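Side-chain contacts in periplasmic chaperone Spy (Escherichia coli, PDB 5WO2), which acts as an ATP-independent periplasmic chaperone that limits protein aggregation and lets substrates fold while they stay bound to the inner surface of its cradle-shaped dimer: residues L5-A10 against N78-E83; H38-S43 against K48-A53. All coordinates share one frame; numbering follows the deposited sequence.

Contact 1: L5-A10 against N78-E83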
# COMPACT_ATOMS: atom_id res chain seq x y z
N LEU B 5 12.43 -7.60 -21.12
CA LEU B 5 12.45 -6.47 -22.02
C LEU B 5 13.78 -6.38 -22.77
O LEU B 5 13.91 -5.58 -23.68
CB LEU B 5 12.19 -5.17 -21.26
CG LEU B 5 10.89 -5.05 -20.47
CD1 LEU B 5 10.89 -3.71 -19.80
CD2 LEU B 5 9.66 -5.22 -21.33
N ASN B 6 14.75 -7.21 -22.38
CA ASN B 6 16.02 -7.32 -23.09
C ASN B 6 16.84 -6.06 -22.93
O ASN B 6 17.30 -5.45 -23.89
CB ASN B 6 15.78 -7.60 -24.58
CG ASN B 6 14.60 -8.50 -24.81
OD1 ASN B 6 14.01 -9.04 -23.87
ND2 ASN B 6 14.22 -8.67 -26.08
N LEU B 7 17.01 -5.64 -21.68
CA LEU B 7 17.55 -4.31 -21.43
C LEU B 7 19.02 -4.13 -21.87
O LEU B 7 19.91 -4.86 -21.46
CB LEU B 7 17.41 -3.98 -19.95
CG LEU B 7 15.96 -3.91 -19.45
CD1 LEU B 7 15.93 -3.99 -17.96
CD2 LEU B 7 15.32 -2.61 -19.93
N THR B 8 19.24 -3.14 -22.72
CA THR B 8 20.59 -2.68 -23.10
C THR B 8 21.46 -2.37 -21.84
O THR B 8 20.93 -1.84 -20.86
CB THR B 8 20.46 -1.41 -23.99
OG1 THR B 8 20.22 -1.76 -25.36
CG2 THR B 8 21.68 -0.57 -23.92
N ASP B 9 22.76 -2.69 -21.85
CA ASP B 9 23.62 -2.34 -20.70
C ASP B 9 23.59 -0.83 -20.45
O ASP B 9 23.58 -0.40 -19.30
CB ASP B 9 25.09 -2.85 -20.83
CG ASP B 9 25.56 -2.99 -22.26
OD1 ASP B 9 24.70 -3.16 -23.15
OD2 ASP B 9 26.80 -2.97 -22.50
N ALA B 10 23.54 -0.02 -21.51
CA ALA B 10 23.25 1.41 -21.34
C ALA B 10 21.89 1.63 -20.66
O ALA B 10 21.71 2.58 -19.88
CB ALA B 10 23.30 2.13 -22.69
N ASN B 78 10.55 5.65 -20.63
CA ASN B 78 11.12 6.50 -21.68
C ASN B 78 12.57 6.21 -22.04
O ASN B 78 13.10 6.80 -22.98
CB ASN B 78 10.98 7.96 -21.27
CG ASN B 78 9.59 8.47 -21.54
OD1 ASN B 78 9.20 8.58 -22.71
ND2 ASN B 78 8.82 8.76 -20.48
N ILE B 79 13.23 5.27 -21.37
CA ILE B 79 14.51 4.78 -21.91
C ILE B 79 14.31 3.61 -22.86
O ILE B 79 15.27 3.10 -23.41
CB ILE B 79 15.51 4.34 -20.82
CG1 ILE B 79 15.05 3.08 -20.09
CG2 ILE B 79 15.76 5.44 -19.84
CD1 ILE B 79 16.14 2.42 -19.28
N LEU B 80 13.06 3.15 -23.04
CA LEU B 80 12.79 1.94 -23.83
C LEU B 80 12.58 2.14 -25.32
O LEU B 80 12.12 3.20 -25.75
CB LEU B 80 11.53 1.24 -23.29
CG LEU B 80 11.50 0.76 -21.83
CD1 LEU B 80 10.12 0.18 -21.50
CD2 LEU B 80 12.60 -0.23 -21.55
N THR B 81 12.90 1.11 -26.11
CA THR B 81 12.56 1.08 -27.55
C THR B 81 11.07 0.91 -27.78
O THR B 81 10.37 0.38 -26.92
CB THR B 81 13.25 -0.07 -28.26
OG1 THR B 81 12.69 -1.31 -27.79
CG2 THR B 81 14.76 -0.05 -28.02
N PRO B 82 10.57 1.33 -28.95
CA PRO B 82 9.15 1.10 -29.27
C PRO B 82 8.70 -0.33 -29.02
O PRO B 82 7.68 -0.51 -28.35
CB PRO B 82 9.09 1.47 -30.75
CG PRO B 82 10.03 2.61 -30.84
CD PRO B 82 11.20 2.22 -29.94
N GLU B 83 9.43 -1.34 -29.49
CA GLU B 83 9.03 -2.72 -29.18
C GLU B 83 9.06 -3.00 -27.66
O GLU B 83 8.18 -3.69 -27.15
CB GLU B 83 9.92 -3.73 -29.94
CG GLU B 83 11.40 -3.40 -29.94
CD GLU B 83 11.84 -2.52 -31.13
OE1 GLU B 83 12.33 -3.10 -32.14
OE2 GLU B 83 11.71 -1.27 -31.06
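Leu80 presents the methyl fork of its side chain to two leucines of the N-terminal segment, Leu5 and Leu7, which approach it from different directions. From one direction comes Leu5, whose CD1 lies 4.3 Å from Leu80 CD2 and equally 4.3 Å from Leu80 CD1, so that a single methyl faces both prongs. Leu7 uses one prong alone: its CD2 is 4.0 Å from Leu80 CD2, and the two side chains cross at a slant. Seen from Leu80 CD2, the directions to Leu5 CD1 and Leu7 CD2 diverge by about 67°, which makes the grouping a triangle of methyls. With CD1 of Leu80 anti to CA (chi2 176°), CD2 is the branch that points toward Leu7. Leu5 and Leu7 are each modelled in two conformers, so these distances describe one of the alternatives. The contact unites the two LTXXQ motifs that name the family, Leu7-Thr8-Asp9-Ala10-Gln11 and Leu80-Thr81-Pro82-Glu83-Gln84. Each motif's glutamine donates a hydrogen bond to a backbone oxygen beside the other motif: Gln11 NE2 to Ile79 O and Gln84 NE2 to Leu5 O. Thr8 and Thr81 stand just before helices 9-21 and 82-94, and Leu7 leans on Ile15 of the first while Leu80 reaches Phe88 of the second.

Contact 2: H38-S43 against K48-A53; sequences HDIIAS and KVKAEA. With ZN (zinc ion), chain R; IMD (imidazole), chain Q.
Ile40 drives the end of its side chain against the backbone of the facing helix rather than against another side chain. Its CD1 stops 3.8 Å from CA of Ala51 and 3.9 Å from the carbonyl O of Lys50. The CG2 branch, anti to the backbone N, lies 4.2 Å from CB of Ala51, so the isoleucine meets this alanine with both branches. Lys50 adds the aliphatic start of its chain, CG 4.4 Å from CG1 of Ile40, before its end leads away. The pairing closes a helical hairpin: helix 32-41 ends, an inverse gamma turn centred on Ala42 redirects the chain, and helix 48-77 returns beside it. Phe46, from the connecting loop, packs on both Ile40 and Ala51, while Met70 of the second subunit packs on Ile40 and its Leu67 on Ala51, bringing the hairpin end into the dimer interface. Elsewhere on helix 32-41, with CG anti to the backbone N (chi1 -166°), the His38 ring is gripped at both nitrogens: ND1 binds zinc at 2.0 Å and NE2 is hydrogen-bonded to Asn89 OD1 of the second subunit. N3 of an imidazole, probably from the crystallisation liquor, binds the same zinc at 2.1 Å, and Glu93 of the second subunit is a further ligand. The imidazole N1 donates a bent hydrogen bond to OD1 of Asp39, 3.0 Å long with an angle of 132° at the hydrogen; its hydrogen bond to OD2 is weak.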
# COMPACT_ATOMS: atom_id res chain seq x y z
N HIS B 38 -0.55 1.03 15.29
CA HIS B 38 -0.47 0.03 16.34
C HIS B 38 -1.24 0.47 17.56
O HIS B 38 -2.03 -0.32 18.13
CB HIS B 38 0.97 -0.24 16.70
CG HIS B 38 1.18 -1.46 17.53
ND1 HIS B 38 2.40 -1.79 18.04
CD2 HIS B 38 0.31 -2.41 17.97
CE1 HIS B 38 2.31 -2.93 18.71
NE2 HIS B 38 1.05 -3.33 18.69
N ASP B 39 -1.06 1.73 17.97
CA ASP B 39 -1.67 2.19 19.20
C ASP B 39 -3.19 2.33 19.07
O ASP B 39 -3.90 2.31 20.07
CB ASP B 39 -1.01 3.52 19.66
CG ASP B 39 0.44 3.30 20.14
OD1 ASP B 39 0.77 2.12 20.34
OD2 ASP B 39 1.28 4.24 20.28
N ILE B 40 -3.70 2.44 17.85
CA ILE B 40 -5.15 2.49 17.62
C ILE B 40 -5.74 1.09 17.69
O ILE B 40 -6.83 0.89 18.24
CB ILE B 40 -5.44 3.13 16.25
CG1 ILE B 40 -5.25 4.65 16.38
CG2 ILE B 40 -6.85 2.82 15.77
CD1 ILE B 40 -4.96 5.29 15.11
N ILE B 41 -5.00 0.13 17.17
CA ILE B 41 -5.43 -1.25 17.19
C ILE B 41 -5.36 -1.83 18.61
O ILE B 41 -6.30 -2.43 19.06
CB ILE B 41 -4.60 -2.10 16.23
CG1 ILE B 41 -4.91 -1.64 14.81
CG2 ILE B 41 -4.83 -3.60 16.50
CD1 ILE B 41 -4.04 -2.29 13.74
N ALA B 42 -4.24 -1.65 19.30
CA ALA B 42 -4.03 -2.17 20.66
C ALA B 42 -4.54 -1.21 21.71
O ALA B 42 -3.75 -0.64 22.48
CB ALA B 42 -2.55 -2.41 20.91
N SER B 43 -5.84 -0.96 21.69
CA SER B 43 -6.48 0.01 22.58
C SER B 43 -7.77 -0.61 23.05
O SER B 43 -8.36 -1.38 22.31
CB SER B 43 -6.76 1.33 21.87
OG SER B 43 -7.51 2.13 22.76
N LYS B 48 -12.59 6.49 16.59
CA LYS B 48 -12.71 6.72 15.16
C LYS B 48 -12.03 8.00 14.77
O LYS B 48 -11.35 8.03 13.76
CB LYS B 48 -14.15 6.75 14.73
CG LYS B 48 -14.36 6.84 13.23
CD LYS B 48 -15.83 6.56 13.01
CE LYS B 48 -16.29 6.71 11.58
NZ LYS B 48 -17.67 6.03 11.56
N VAL B 49 -12.18 9.04 15.59
CA VAL B 49 -11.61 10.35 15.19
C VAL B 49 -10.10 10.26 15.17
O VAL B 49 -9.44 10.79 14.29
CB VAL B 49 -12.10 11.48 16.12
CG1 VAL B 49 -11.36 12.81 15.83
CG2 VAL B 49 -13.59 11.64 15.93
N LYS B 50 -9.53 9.55 16.13
CA LYS B 50 -8.10 9.31 16.15
C LYS B 50 -7.67 8.47 14.95
O LYS B 50 -6.65 8.73 14.33
CB LYS B 50 -7.73 8.62 17.47
CG LYS B 50 -6.26 8.66 17.73
CD LYS B 50 -5.95 8.28 19.19
CE LYS B 50 -6.69 9.16 20.23
NZ LYS B 50 -6.76 10.62 19.87
N ALA B 51 -8.47 7.47 14.61
CA ALA B 51 -8.14 6.66 13.44
C ALA B 51 -8.19 7.49 12.18
O ALA B 51 -7.33 7.35 11.30
CB ALA B 51 -9.11 5.46 13.37
N GLU B 52 -9.16 8.37 12.08
CA GLU B 52 -9.24 9.23 10.91
C GLU B 52 -7.98 10.11 10.79
O GLU B 52 -7.49 10.36 9.68
CB GLU B 52 -10.48 10.09 10.94
CG GLU B 52 -11.76 9.27 10.72
CD GLU B 52 -13.05 10.11 10.80
OE1 GLU B 52 -13.25 10.83 11.79
OE2 GLU B 52 -13.88 9.97 9.89
N ALA B 53 -7.48 10.60 11.93
CA ALA B 53 -6.28 11.42 11.86
C ALA B 53 -5.06 10.64 11.37
O ALA B 53 -4.26 11.14 10.57
CB ALA B 53 -6.00 12.08 13.23
ZN ZN R . 4.26 -1.06 17.68
N1 IMD Q . 3.62 1.93 19.53
C2 IMD Q . 3.84 0.87 18.75
N3 IMD Q . 5.02 0.33 19.08
C4 IMD Q . 5.59 1.09 20.04
C5 IMD Q . 4.71 2.11 20.30

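How the contacts relate
Contacts 1 and 2 occupy opposite sides of the chain's centre, with centres 46 Å apart and nearest atoms about 34 Å apart. Both are small and largely buried, although contact 2 has an exposed lysine at its margin. Helix 48-77, which carries one side of contact 2 at its start, runs on to the 78-83 segment of contact 1. Contact 1 joins parts distant in sequence through leucine methyls flanked by glutamine bonds; contact 2 joins neighbouring helices by pressing an aliphatic chain onto helix backbone. A contact 2 segment also supplies a zinc ligand, His38, whereas the Leu5 side chain of contact 1 is about 12 Å from a bound zinc. The dimer brings opposite ends together: Asn78 of contact 1 donates through ND2 to Ser43 O of the second subunit's contact 2 segment.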